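Long-range contacts in hydrolase (Burkholderia cenocepacia, PDB 4QKU), which probably hydrolyses fumarylacetoacetate to fumarate and acetoacetate, the last step of phenylalanine and tyrosine breakdown, as a metal-dependent enzyme of the FAH family: residues R23-E28 with F37-L42; I239-A244 with T348-L353; A317-L322 with N341-Y346; L326-A331 with D409-T414. All coordinates share one frame; numbering follows the deposited sequence.

Interaction 1: R23-E28 with F37-L42; sequences RKSWIE and FPIQNL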
loop_
_atom_site.group_PDB
_atom_site.type_symbol
_atom_site.label_atom_id
_atom_site.label_comp_id
_atom_site.label_asym_id
_atom_site.label_seq_id
_atom_site.Cartn_x
_atom_site.Cartn_y
_atom_site.Cartn_z
ATOM N N ARG B 23 -27.850 21.543 -21.222
ATOM C CA ARG B 23 -26.879 22.557 -20.879
ATOM C C ARG B 23 -25.688 22.505 -21.849
ATOM O O ARG B 23 -25.260 21.433 -22.301
ATOM C CB ARG B 23 -26.439 22.397 -19.411
ATOM C CG ARG B 23 -25.763 23.625 -18.855
ATOM C CD ARG B 23 -25.684 23.594 -17.345
ATOM N NE ARG B 23 -26.957 23.924 -16.710
ATOM C CZ ARG B 23 -27.115 24.139 -15.403
ATOM N NH1 ARG B 23 -26.082 24.065 -14.552
ATOM N NH2 ARG B 23 -28.315 24.412 -14.918
ATOM N N LYS B 24 -25.157 23.685 -22.161
ATOM C CA LYS B 24 -24.028 23.832 -23.098
ATOM C C LYS B 24 -23.098 24.923 -22.601
ATOM O O LYS B 24 -23.515 25.795 -21.829
ATOM C CB LYS B 24 -24.540 24.213 -24.508
ATOM C CG LYS B 24 -25.512 23.231 -25.140
ATOM C CD LYS B 24 -24.836 21.908 -25.484
ATOM C CE LYS B 24 -25.831 20.767 -25.433
ATOM N NZ LYS B 24 -25.168 19.461 -25.639
ATOM N N SER B 25 -21.861 24.909 -23.110
ATOM C CA SER B 25 -20.863 25.914 -22.772
ATOM C C SER B 25 -20.530 26.897 -23.904
ATOM O O SER B 25 -20.691 26.595 -25.096
ATOM C CB SER B 25 -19.594 25.217 -22.325
ATOM O OG SER B 25 -18.705 26.138 -21.717
ATOM N N TRP B 26 -20.065 28.082 -23.506
ATOM C CA TRP B 26 -19.490 29.053 -24.453
ATOM C C TRP B 26 -18.038 28.646 -24.861
ATOM O O TRP B 26 -17.454 29.214 -25.799
ATOM C CB TRP B 26 -19.523 30.482 -23.901
ATOM C CG TRP B 26 -19.038 30.637 -22.489
ATOM C CD1 TRP B 26 -19.802 30.732 -21.363
ATOM C CD2 TRP B 26 -17.688 30.734 -22.054
ATOM N NE1 TRP B 26 -19.012 30.882 -20.254
ATOM C CE2 TRP B 26 -17.706 30.885 -20.651
ATOM C CE3 TRP B 26 -16.462 30.722 -22.712
ATOM C CZ2 TRP B 26 -16.551 31.021 -19.903
ATOM C CZ3 TRP B 26 -15.297 30.858 -21.944
ATOM C CH2 TRP B 26 -15.358 31.003 -20.568
ATOM N N ILE B 27 -17.490 27.650 -24.180
ATOM C CA ILE B 27 -16.359 26.908 -24.708
ATOM C C ILE B 27 -16.928 25.885 -25.665
ATOM O O ILE B 27 -17.382 24.804 -25.256
ATOM C CB ILE B 27 -15.546 26.253 -23.576
ATOM C CG1 ILE B 27 -14.871 27.366 -22.788
ATOM C CG2 ILE B 27 -14.501 25.297 -24.118
ATOM C CD1 ILE B 27 -14.446 26.948 -21.417
ATOM N N GLU B 28 -16.881 26.243 -26.946
ATOM C CA GLU B 28 -17.599 25.530 -27.991
ATOM C C GLU B 28 -17.152 24.083 -28.197
ATOM O O GLU B 28 -17.953 23.232 -28.553
ATOM C CB GLU B 28 -17.501 26.294 -29.332
ATOM C CG GLU B 28 -18.517 25.827 -30.385
ATOM C CD GLU B 28 -19.972 25.959 -29.925
ATOM O OE1 GLU B 28 -20.365 27.063 -29.414
ATOM O OE2 GLU B 28 -20.740 24.977 -30.091
ATOM N N PHE B 37 -15.346 15.780 -22.571
ATOM C CA PHE B 37 -15.390 16.756 -21.516
ATOM C C PHE B 37 -16.431 17.845 -21.753
ATOM O O PHE B 37 -16.090 19.029 -21.737
ATOM C CB PHE B 37 -14.007 17.396 -21.385
ATOM C CG PHE B 37 -12.904 16.396 -21.180
ATOM C CD1 PHE B 37 -12.913 15.555 -20.066
ATOM C CD2 PHE B 37 -11.871 16.270 -22.111
ATOM C CE1 PHE B 37 -11.899 14.628 -19.872
ATOM C CE2 PHE B 37 -10.855 15.346 -21.926
ATOM C CZ PHE B 37 -10.866 14.522 -20.798
ATOM N N PRO B 38 -17.712 17.450 -21.940
ATOM C CA PRO B 38 -18.774 18.438 -22.014
ATOM C C PRO B 38 -18.985 19.122 -20.682
ATOM O O PRO B 38 -18.326 18.789 -19.694
ATOM C CB PRO B 38 -19.997 17.583 -22.321
ATOM C CG PRO B 38 -19.732 16.338 -21.568
ATOM C CD PRO B 38 -18.276 16.091 -21.796
ATOM N N ILE B 39 -19.918 20.060 -20.645
ATOM C CA ILE B 39 -20.193 20.757 -19.401
ATOM C C ILE B 39 -20.834 19.828 -18.358
ATOM O O ILE B 39 -20.769 20.088 -17.154
ATOM C CB ILE B 39 -21.008 22.050 -19.636
ATOM C CG1 ILE B 39 -20.846 22.980 -18.431
ATOM C CG2 ILE B 39 -22.465 21.734 -19.927
ATOM C CD1 ILE B 39 -21.178 24.418 -18.739
ATOM N N GLN B 40 -21.411 18.725 -18.828
ATOM C CA GLN B 40 -22.053 17.742 -17.957
ATOM C C GLN B 40 -21.064 16.909 -17.162
ATOM O O GLN B 40 -21.447 16.284 -16.182
ATOM C CB GLN B 40 -22.941 16.792 -18.775
ATOM C CG GLN B 40 -24.255 17.394 -19.293
ATOM C CD GLN B 40 -24.084 18.277 -20.508
ATOM O OE1 GLN B 40 -23.012 18.334 -21.109
ATOM N NE2 GLN B 40 -25.165 18.965 -20.895
ATOM N N ASN B 41 -19.799 16.916 -17.558
ATOM C CA ASN B 41 -18.791 16.061 -16.938
ATOM C C ASN B 41 -18.054 16.788 -15.845
ATOM O O ASN B 41 -18.382 16.610 -14.669
ATOM C CB ASN B 41 -17.841 15.555 -18.018
ATOM C CG ASN B 41 -16.846 14.559 -17.499
ATOM O OD1 ASN B 41 -16.855 14.195 -16.320
ATOM N ND2 ASN B 41 -15.993 14.071 -18.402
ATOM N N LEU B 42 -17.089 17.629 -16.209
ATOM C CA LEU B 42 -16.309 18.419 -15.227
ATOM C C LEU B 42 -15.476 17.561 -14.248
ATOM O O LEU B 42 -15.667 17.607 -13.050
ATOM C CB LEU B 42 -17.213 19.372 -14.457
ATOM C CG LEU B 42 -17.928 20.412 -15.306
ATOM C CD1 LEU B 42 -19.013 21.097 -14.488
ATOM C CD2 LEU B 42 -16.988 21.460 -15.875
HETATM O O HOH W 1 -23.252 19.235 -23.595
#

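Interaction 2: I239-A244 with T348-L353; sequences IACEDA and TMAQQL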
loop_
_atom_site.group_PDB
_atom_site.type_symbol
_atom_site.label_atom_id
_atom_site.label_comp_id
_atom_site.label_asym_id
_atom_site.label_seq_id
_atom_site.Cartn_x
_atom_site.Cartn_y
_atom_site.Cartn_z
ATOM N N ILE B 239 -17.516 0.645 7.086
ATOM C CA ILE B 239 -18.464 1.453 6.298
ATOM C C ILE B 239 -19.586 0.532 5.862
ATOM O O ILE B 239 -19.321 -0.493 5.220
ATOM C CB ILE B 239 -17.802 2.060 5.041
ATOM C CG1 ILE B 239 -16.548 2.874 5.401
ATOM C CG2 ILE B 239 -18.785 2.955 4.302
ATOM C CD1 ILE B 239 -15.670 3.200 4.224
ATOM N N ALA B 240 -20.811 0.868 6.268
ATOM C CA ALA B 240 -22.009 0.091 5.935
ATOM C C ALA B 240 -22.210 0.143 4.445
ATOM O O ALA B 240 -21.967 1.189 3.820
ATOM C CB ALA B 240 -23.222 0.660 6.633
ATOM N N CYS B 241 -22.583 -0.976 3.852
ATOM C CA CYS B 241 -22.733 -1.043 2.405
ATOM C C CYS B 241 -23.577 0.107 1.859
ATOM O O CYS B 241 -23.249 0.681 0.847
ATOM C CB CYS B 241 -23.337 -2.381 1.998
ATOM S SG CYS B 241 -23.392 -2.568 0.220
ATOM N N GLU B 242 -24.626 0.459 2.574
ATOM C CA GLU B 242 -25.546 1.519 2.170
ATOM C C GLU B 242 -24.953 2.946 2.246
ATOM O O GLU B 242 -25.483 3.861 1.627
ATOM C CB GLU B 242 -26.806 1.470 3.053
ATOM C CG GLU B 242 -26.518 1.857 4.504
ATOM C CD GLU B 242 -27.669 1.597 5.483
ATOM O OE1 GLU B 242 -28.713 2.311 5.475
ATOM O OE2 GLU B 242 -27.473 0.677 6.310
ATOM N N ASP B 243 -23.922 3.149 3.058
ATOM C CA ASP B 243 -23.289 4.452 3.169
ATOM C C ASP B 243 -22.087 4.544 2.256
ATOM O O ASP B 243 -21.503 5.625 2.129
ATOM C CB ASP B 243 -22.792 4.707 4.603
ATOM C CG ASP B 243 -23.929 4.704 5.650
ATOM O OD1 ASP B 243 -25.079 5.059 5.313
ATOM O OD2 ASP B 243 -23.662 4.338 6.820
ATOM N N ALA B 244 -21.709 3.432 1.615
ATOM C CA ALA B 244 -20.399 3.338 0.941
ATOM C C ALA B 244 -20.172 4.354 -0.143
ATOM O O ALA B 244 -19.106 4.927 -0.239
ATOM C CB ALA B 244 -20.162 1.930 0.380
ATOM N N THR B 348 -20.360 -4.573 -6.807
ATOM C CA THR B 348 -20.341 -3.150 -7.020
ATOM C C THR B 348 -19.258 -2.481 -6.219
ATOM O O THR B 348 -18.693 -3.064 -5.284
ATOM C CB THR B 348 -21.673 -2.526 -6.597
ATOM O OG1 THR B 348 -21.926 -2.812 -5.220
ATOM C CG2 THR B 348 -22.787 -3.098 -7.432
ATOM N N MET B 349 -19.039 -1.206 -6.523
ATOM C CA MET B 349 -18.117 -0.381 -5.746
ATOM C C MET B 349 -18.509 -0.316 -4.283
ATOM O O MET B 349 -17.686 -0.435 -3.396
ATOM C CB MET B 349 -18.029 1.017 -6.356
ATOM C CG MET B 349 -17.381 1.006 -7.760
ATOM S SD MET B 349 -17.138 2.679 -8.374
ATOM C CE MET B 349 -18.858 3.127 -8.683
ATOM N N ALA B 350 -19.793 -0.151 -4.029
ATOM C CA ALA B 350 -20.279 -0.102 -2.675
ATOM C C ALA B 350 -19.927 -1.365 -1.939
ATOM O O ALA B 350 -19.515 -1.295 -0.786
ATOM C CB ALA B 350 -21.779 0.116 -2.664
ATOM N N GLN B 351 -20.123 -2.520 -2.580
ATOM C CA GLN B 351 -19.909 -3.810 -1.920
ATOM C C GLN B 351 -18.444 -4.040 -1.695
ATOM O O GLN B 351 -18.031 -4.618 -0.678
ATOM C CB GLN B 351 -20.488 -4.958 -2.755
ATOM C CG GLN B 351 -22.012 -4.922 -2.869
ATOM C CD GLN B 351 -22.566 -5.976 -3.830
ATOM O OE1 GLN B 351 -22.139 -6.073 -4.992
ATOM N NE2 GLN B 351 -23.525 -6.755 -3.356
ATOM N N GLN B 352 -17.623 -3.599 -2.642
ATOM C CA GLN B 352 -16.196 -3.747 -2.466
ATOM C C GLN B 352 -15.754 -2.909 -1.279
ATOM O O GLN B 352 -14.973 -3.370 -0.457
ATOM C CB GLN B 352 -15.431 -3.335 -3.723
ATOM C CG GLN B 352 -15.669 -4.241 -4.917
ATOM C CD GLN B 352 -15.279 -3.644 -6.266
ATOM O OE1 GLN B 352 -15.167 -2.426 -6.428
ATOM N NE2 GLN B 352 -15.113 -4.520 -7.260
ATOM N N LEU B 353 -16.256 -1.691 -1.169
ATOM C CA LEU B 353 -15.788 -0.782 -0.136
ATOM C C LEU B 353 -16.274 -1.274 1.224
ATOM O O LEU B 353 -15.527 -1.244 2.239
ATOM C CB LEU B 353 -16.239 0.657 -0.430
ATOM C CG LEU B 353 -15.747 1.731 0.517
ATOM C CD1 LEU B 353 -14.231 1.682 0.635
ATOM C CD2 LEU B 353 -16.173 3.125 0.080
#

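Interaction 3: A317-L322 with N341-Y346; sequences AFDIAL and NFRHMY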
loop_
_atom_site.group_PDB
_atom_site.type_symbol
_atom_site.label_atom_id
_atom_site.label_comp_id
_atom_site.label_asym_id
_atom_site.label_seq_id
_atom_site.Cartn_x
_atom_site.Cartn_y
_atom_site.Cartn_z
ATOM N N ALA B 317 -24.718 -0.056 -10.244
ATOM C CA ALA B 317 -23.812 -0.284 -11.368
ATOM C C ALA B 317 -23.762 0.971 -12.226
ATOM O O ALA B 317 -24.607 1.824 -12.068
ATOM C CB ALA B 317 -24.289 -1.456 -12.200
ATOM N N PHE B 318 -22.772 1.097 -13.115
ATOM C CA PHE B 318 -22.697 2.235 -14.028
ATOM C C PHE B 318 -22.433 1.768 -15.427
ATOM O O PHE B 318 -21.690 0.820 -15.651
ATOM C CB PHE B 318 -21.650 3.242 -13.579
ATOM C CG PHE B 318 -21.999 3.900 -12.289
ATOM C CD1 PHE B 318 -21.688 3.294 -11.087
ATOM C CD2 PHE B 318 -22.702 5.081 -12.273
ATOM C CE1 PHE B 318 -22.065 3.865 -9.882
ATOM C CE2 PHE B 318 -23.065 5.671 -11.072
ATOM C CZ PHE B 318 -22.744 5.065 -9.877
ATOM N N ASP B 319 -23.071 2.459 -16.369
ATOM C CA ASP B 319 -23.073 2.119 -17.789
ATOM C C ASP B 319 -21.904 2.840 -18.456
ATOM O O ASP B 319 -22.032 3.960 -18.945
ATOM C CB ASP B 319 -24.410 2.554 -18.369
ATOM C CG ASP B 319 -24.603 2.167 -19.819
ATOM O OD1 ASP B 319 -23.725 1.584 -20.458
ATOM O OD2 ASP B 319 -25.692 2.492 -20.339
ATOM N N ILE B 320 -20.745 2.211 -18.448
ATOM C CA ILE B 320 -19.542 2.845 -18.981
ATOM C C ILE B 320 -19.018 1.927 -20.053
ATOM O O ILE B 320 -18.546 0.830 -19.754
ATOM C CB ILE B 320 -18.456 3.022 -17.914
ATOM C CG1 ILE B 320 -18.979 3.854 -16.735
ATOM C CG2 ILE B 320 -17.249 3.725 -18.516
ATOM C CD1 ILE B 320 -18.051 3.914 -15.548
ATOM N N ALA B 321 -19.159 2.361 -21.307
ATOM C CA ALA B 321 -18.566 1.650 -22.440
ATOM C C ALA B 321 -17.037 1.747 -22.321
ATOM O O ALA B 321 -16.506 2.807 -21.958
ATOM C CB ALA B 321 -19.028 2.248 -23.741
ATOM N N LEU B 322 -16.357 0.628 -22.559
ATOM C CA LEU B 322 -14.907 0.569 -22.389
ATOM C C LEU B 322 -14.295 -0.030 -23.624
ATOM O O LEU B 322 -14.867 -0.936 -24.220
ATOM C CB LEU B 322 -14.522 -0.302 -21.177
ATOM C CG LEU B 322 -14.979 0.233 -19.833
ATOM C CD1 LEU B 322 -14.925 -0.840 -18.764
ATOM C CD2 LEU B 322 -14.141 1.438 -19.444
ATOM N N ASN B 341 -18.240 -3.354 -21.143
ATOM C CA ASN B 341 -18.914 -2.343 -20.351
ATOM C C ASN B 341 -18.766 -2.620 -18.859
ATOM O O ASN B 341 -18.780 -3.782 -18.435
ATOM C CB ASN B 341 -20.399 -2.273 -20.752
ATOM C CG ASN B 341 -21.103 -1.028 -20.209
ATOM O OD1 ASN B 341 -21.286 -0.865 -19.008
ATOM N ND2 ASN B 341 -21.512 -0.153 -21.102
ATOM N N PHE B 342 -18.670 -1.542 -18.078
ATOM C CA PHE B 342 -18.555 -1.624 -16.620
ATOM C C PHE B 342 -19.773 -2.216 -15.905
ATOM O O PHE B 342 -19.630 -2.801 -14.834
ATOM C CB PHE B 342 -18.295 -0.226 -16.041
ATOM C CG PHE B 342 -17.940 -0.216 -14.574
ATOM C CD1 PHE B 342 -16.843 -0.937 -14.107
ATOM C CD2 PHE B 342 -18.676 0.524 -13.664
ATOM C CE1 PHE B 342 -16.503 -0.937 -12.766
ATOM C CE2 PHE B 342 -18.322 0.534 -12.317
ATOM C CZ PHE B 342 -17.226 -0.192 -11.878
ATOM N N ARG B 343 -20.961 -2.038 -16.479
ATOM C CA ARG B 343 -22.217 -2.423 -15.855
ATOM C C ARG B 343 -22.332 -3.910 -15.519
ATOM O O ARG B 343 -23.154 -4.284 -14.704
ATOM C CB ARG B 343 -23.384 -2.044 -16.766
ATOM C CG ARG B 343 -23.512 -2.904 -18.031
ATOM C CD ARG B 343 -24.647 -2.440 -18.931
ATOM N NE ARG B 343 -25.924 -2.455 -18.217
ATOM C CZ ARG B 343 -27.032 -1.801 -18.584
ATOM N NH1 ARG B 343 -27.057 -1.051 -19.686
ATOM N NH2 ARG B 343 -28.130 -1.897 -17.845
ATOM N N HIS B 344 -21.514 -4.754 -16.140
ATOM C CA HIS B 344 -21.564 -6.224 -15.941
ATOM C C HIS B 344 -20.775 -6.748 -14.713
ATOM O O HIS B 344 -20.741 -7.939 -14.481
ATOM C CB HIS B 344 -21.061 -6.928 -17.209
ATOM C CG HIS B 344 -21.886 -6.618 -18.419
ATOM N ND1 HIS B 344 -23.266 -6.585 -18.390
ATOM C CD2 HIS B 344 -21.525 -6.260 -19.681
ATOM C CE1 HIS B 344 -23.723 -6.240 -19.586
ATOM N NE2 HIS B 344 -22.685 -6.030 -20.382
ATOM N N MET B 345 -20.140 -5.865 -13.954
ATOM C CA MET B 345 -19.354 -6.291 -12.804
ATOM C C MET B 345 -20.282 -6.921 -11.760
ATOM O O MET B 345 -21.336 -6.378 -11.475
ATOM C CB MET B 345 -18.610 -5.108 -12.205
ATOM C CG MET B 345 -17.496 -4.532 -13.081
ATOM S SD MET B 345 -16.364 -5.807 -13.678
ATOM C CE MET B 345 -15.228 -5.964 -12.289
ATOM N N TYR B 346 -19.878 -8.070 -11.228
ATOM C CA TYR B 346 -20.716 -8.836 -10.334
ATOM C C TYR B 346 -20.798 -8.224 -8.924
ATOM O O TYR B 346 -21.834 -8.279 -8.296
ATOM C CB TYR B 346 -20.197 -10.257 -10.239
ATOM C CG TYR B 346 -21.107 -11.246 -9.553
ATOM C CD1 TYR B 346 -21.038 -11.434 -8.187
ATOM C CD2 TYR B 346 -21.993 -12.040 -10.283
ATOM C CE1 TYR B 346 -21.834 -12.371 -7.546
ATOM C CE2 TYR B 346 -22.796 -12.974 -9.651
ATOM C CZ TYR B 346 -22.690 -13.144 -8.272
ATOM O OH TYR B 346 -23.463 -14.048 -7.597
HETATM O O HOH W 2 -20.745 -1.686 -12.690
#

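Interaction 4: L326-A331 with D409-T414; sequences LRAEGA and DGDELT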
loop_
_atom_site.group_PDB
_atom_site.type_symbol
_atom_site.label_atom_id
_atom_site.label_comp_id
_atom_site.label_asym_id
_atom_site.label_seq_id
_atom_site.Cartn_x
_atom_site.Cartn_y
_atom_site.Cartn_z
ATOM N N LEU B 326 -4.467 -1.306 -29.242
ATOM C CA LEU B 326 -3.035 -1.600 -29.294
ATOM C C LEU B 326 -2.484 -1.060 -30.612
ATOM O O LEU B 326 -2.973 -1.430 -31.668
ATOM C CB LEU B 326 -2.811 -3.118 -29.232
ATOM C CG LEU B 326 -1.381 -3.661 -29.071
ATOM C CD1 LEU B 326 -1.448 -5.108 -28.631
ATOM C CD2 LEU B 326 -0.549 -3.593 -30.340
ATOM N N ARG B 327 -1.450 -0.221 -30.541
ATOM C CA ARG B 327 -0.772 0.320 -31.720
ATOM C C ARG B 327 0.700 -0.102 -31.683
ATOM O O ARG B 327 1.419 0.270 -30.777
ATOM C CB ARG B 327 -0.876 1.860 -31.739
ATOM C CG ARG B 327 -0.368 2.546 -33.004
ATOM C CD ARG B 327 -0.198 4.059 -32.832
ATOM N NE ARG B 327 -1.476 4.735 -32.603
ATOM C CZ ARG B 327 -2.291 5.267 -33.541
ATOM N NH1 ARG B 327 -1.995 5.241 -34.842
ATOM N NH2 ARG B 327 -3.445 5.836 -33.174
ATOM N N ALA B 328 1.137 -0.872 -32.680
ATOM C CA ALA B 328 2.555 -1.204 -32.837
ATOM C C ALA B 328 3.342 0.052 -33.097
ATOM O O ALA B 328 2.797 1.051 -33.564
ATOM C CB ALA B 328 2.759 -2.196 -33.974
ATOM N N GLU B 329 4.618 0.020 -32.762
ATOM C CA GLU B 329 5.462 1.162 -32.991
ATOM C C GLU B 329 5.437 1.548 -34.476
ATOM O O GLU B 329 5.687 0.713 -35.350
ATOM C CB GLU B 329 6.883 0.845 -32.562
ATOM C CG GLU B 329 7.854 2.014 -32.688
ATOM C CD GLU B 329 9.062 1.814 -31.797
ATOM O OE1 GLU B 329 9.706 0.727 -31.901
ATOM O OE2 GLU B 329 9.341 2.713 -30.967
ATOM N N GLY B 330 5.128 2.816 -34.737
ATOM C CA GLY B 330 5.041 3.340 -36.083
ATOM C C GLY B 330 3.787 2.998 -36.894
ATOM O O GLY B 330 3.733 3.338 -38.083
ATOM N N ALA B 331 2.794 2.333 -36.298
ATOM C CA ALA B 331 1.557 2.029 -37.032
ATOM C C ALA B 331 0.692 3.281 -37.100
ATOM O O ALA B 331 0.651 4.073 -36.156
ATOM C CB ALA B 331 0.793 0.875 -36.417
ATOM N N ASP B 409 7.697 -4.869 -27.369
ATOM C CA ASP B 409 8.416 -3.641 -27.146
ATOM C C ASP B 409 7.991 -2.602 -28.188
ATOM O O ASP B 409 7.853 -2.907 -29.382
ATOM C CB ASP B 409 9.950 -3.889 -27.195
ATOM C CG ASP B 409 10.476 -4.672 -25.972
ATOM O OD1 ASP B 409 9.680 -5.012 -25.052
ATOM O OD2 ASP B 409 11.701 -4.954 -25.930
ATOM N N GLY B 410 7.753 -1.370 -27.735
ATOM C CA GLY B 410 7.298 -0.322 -28.637
ATOM C C GLY B 410 5.781 -0.202 -28.725
ATOM O O GLY B 410 5.287 0.875 -29.040
ATOM N N ASP B 411 5.027 -1.271 -28.440
ATOM C CA ASP B 411 3.548 -1.198 -28.538
ATOM C C ASP B 411 3.022 -0.165 -27.573
ATOM O O ASP B 411 3.549 -0.031 -26.482
ATOM C CB ASP B 411 2.877 -2.535 -28.194
ATOM C CG ASP B 411 3.109 -3.602 -29.225
ATOM O OD1 ASP B 411 3.697 -3.292 -30.302
ATOM O OD2 ASP B 411 2.742 -4.777 -28.956
ATOM N N GLU B 412 1.972 0.539 -27.983
ATOM C CA GLU B 412 1.244 1.455 -27.135
ATOM C C GLU B 412 -0.147 0.852 -26.878
ATOM O O GLU B 412 -0.864 0.508 -27.821
ATOM C CB GLU B 412 1.108 2.834 -27.788
ATOM C CG GLU B 412 0.395 3.849 -26.905
ATOM C CD GLU B 412 0.504 5.281 -27.424
ATOM O OE1 GLU B 412 0.016 5.549 -28.544
ATOM O OE2 GLU B 412 1.073 6.148 -26.717
ATOM N N LEU B 413 -0.475 0.697 -25.594
ATOM C CA LEU B 413 -1.790 0.196 -25.141
ATOM C C LEU B 413 -2.583 1.332 -24.570
ATOM O O LEU B 413 -2.078 2.076 -23.732
ATOM C CB LEU B 413 -1.623 -0.879 -24.079
ATOM C CG LEU B 413 -1.329 -2.308 -24.567
ATOM C CD1 LEU B 413 -2.542 -2.881 -25.281
ATOM C CD2 LEU B 413 -0.090 -2.393 -25.452
ATOM N N THR B 414 -3.816 1.477 -25.034
ATOM C CA THR B 414 -4.679 2.558 -24.581
ATOM C C THR B 414 -6.028 2.026 -24.063
ATOM O O THR B 414 -6.658 1.188 -24.687
ATOM C CB THR B 414 -4.892 3.603 -25.707
ATOM O OG1 THR B 414 -3.616 3.960 -26.265
ATOM C CG2 THR B 414 -5.525 4.862 -25.162
HETATM O O HOH W 3 -2.182 4.142 -29.799
HETATM O O HOH W 4 5.904 -2.282 -31.335
#

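Interaction 1: R23-E28 with F37-L42
Gln40 NE2 is gripped by two backbone carbonyls, that of Arg23 across the contact and that of Asp20. It donates to Arg23 O at 2.8 Å, with an N-H...O angle of 143°. The bond is somewhat bent, and the donor is tilted 28° from the carbonyl plane. The Gln40 chain folds at its second torsion, chi2 78°, and this turns the amide back toward the other segment. The other end of the amide meets water 1, which lies 2.7 Å from Gln40 OE1. Lys24 NZ donates to the same water at 2.8 Å.

Next to this polar patch, Ile39 supplies the apolar half. Its CG2 methyl sits 3.7 Å from Arg23 O and also touches the aliphatic start of the Arg23 side chain. Its CD1 methyl reaches Ser25 CB at 4.0 Å. The two side chains Arg23 and Ile39 run at a slant to one another. Arg23 leads its guanidinium away to Ser109. Ser25 OG accepts from Ile27 N in an ST turn and is also bonded to Phe112 O.

Both segments are irregular and precede strand 44-49, so the contact joins two parts of the N-terminal lead-in. With two carbonyls taking NE2, and water 1 beside OE1 as a lesser support, the rotation of the Gln40 amide is probably well fixed.

Interaction 2: I239-A244 with T348-L353
Leu353 and Ile239 meet at a slant, with the CD1 methyl of Ile239 set 4.0 Å from Leu353 CG. Leu353 carries its CG anti to the backbone N, chi1 -176°. From there its CD2 branch extends to the backbone of Ala244, ending 3.5 Å from Ala244 O, while the CD1 branch stays near Ile239. Ala244 points at the helix and rests its CB 3.5 Å from Ala350 O. Its methyl also meets that of Ala350, CB to CB at 3.9 Å.

Small residues thus let a turn-like segment after strand 219-229 lie close against the first turn of helix 349-357. That turn begins with a capping box. Thr348 OG1 accepts from Gln351 N, and Gln351 OE1 accepts from Thr348 N at 3.0 Å, in the carbonyl plane and on a lone pair. Gln351 NE2 turns to Leu310 O and Gln302. The SG of Cys241 touches Gln351 CG at 4.1 Å. No hydrogen bond crosses between the two segments.

Interaction 3: A317-L322 with N341-Y346
Phe342 packs tightly against Ile320, and the two side chains lie side by side, pointing the same way. Their CB atoms are 3.8 Å apart. Ile320 CD1 reaches Phe342 CD2 obliquely, and Phe318 O lies at the ring edge. In the backbone, Phe342 N donates to Ile320 O at 2.9 Å, nearly straight at 164°. Met251 and Thr225 line the same buried side. The Phe342 side chain lies about 7 Å from that of Glu224, a probable calcium ligand.

The other side is polar and partly exposed. Asn341 pairs with Ala321 as an antiparallel non-hydrogen-bonded pair. Its ND2 donates to Asp319 OD1 at 2.9 Å, with the carboxylate and amide planes 42° apart. Farther out, Asp319 OD2 and Arg343 NH1 form a long, loose salt bridge of 3.9 Å. The oxygen lies well out of the guanidinium plane, so only the charges attract.

Asn341 OD1 accepts from Arg343 N at 2.8 Å, on a lone pair, in an Asx turn. It also takes a weak bond from Ile320 N. The turn lies where the chain leaves strand 335-341. One Asn341 amide serves both segments: its oxygen holds the turn, while its nitrogen ties it to Asp319.

Interaction 4: L326-A331 with D409-T414
Arg327 holds its guanidinium across from the Glu412 carboxylate, with partners in plane at the guanidinium edge. One is water 3, 3.0 Å from Arg327 NE, which donates in turn to Glu412 OE1. The other is Ala331 O, which accepts from Arg327 NH1 in a straight bond of 3.2 Å, though the donor stands above the carbonyl plane. A bend at the third torsion of Arg327, chi3 -65°, brings NH1 to the Ala331 end of the type II turn that begins at Ala328. The two charges are too far apart for a salt bridge, and water 3 links them.

In the backbone, Arg327 and Glu412 form an antiparallel hydrogen-bonded pair. Arg327 N to Glu412 O and Glu412 N to Arg327 O are each 2.9 Å. Leu326 and Leu413 share the other side of the sheet, lying side by side, with Leu326 CB 4.0 Å from Leu413 CD1. Leu326 CD2 also lies 3.8 Å from Asp411 OD2. That carboxylate oxygen is held by Arg404 in a salt bridge and by Glu408 N. Water 4 bridges Glu329 N and Asp411 OD1, 2.6 Å from the latter, and donates to Asp409 O as well.

The contact joins the end of strand 317-327 to the start of strand 412-421. Strand 335-341 flanks the first on its far side, and strand 424-436 flanks the second.

In the fold
From the N terminus, interaction 1 closes first, over a short loop of eight residues before strand 44-49. It is complete before the others open, and it touches none of them. Interaction 2 then spans a long loop, and interaction 3 opens and closes within it. The two touch where Met349 packs on Phe318 and Phe342. Together they tie helix 349-357 and the loop before it to the loop ahead of strand 248-259 and to strand 317-327. Interaction 4 starts between the two segments of interaction 3 and ends well beyond helix 349-357, so it crosses both. It binds strand 317-327, shared with interaction 3, to its sheet neighbour 412-421.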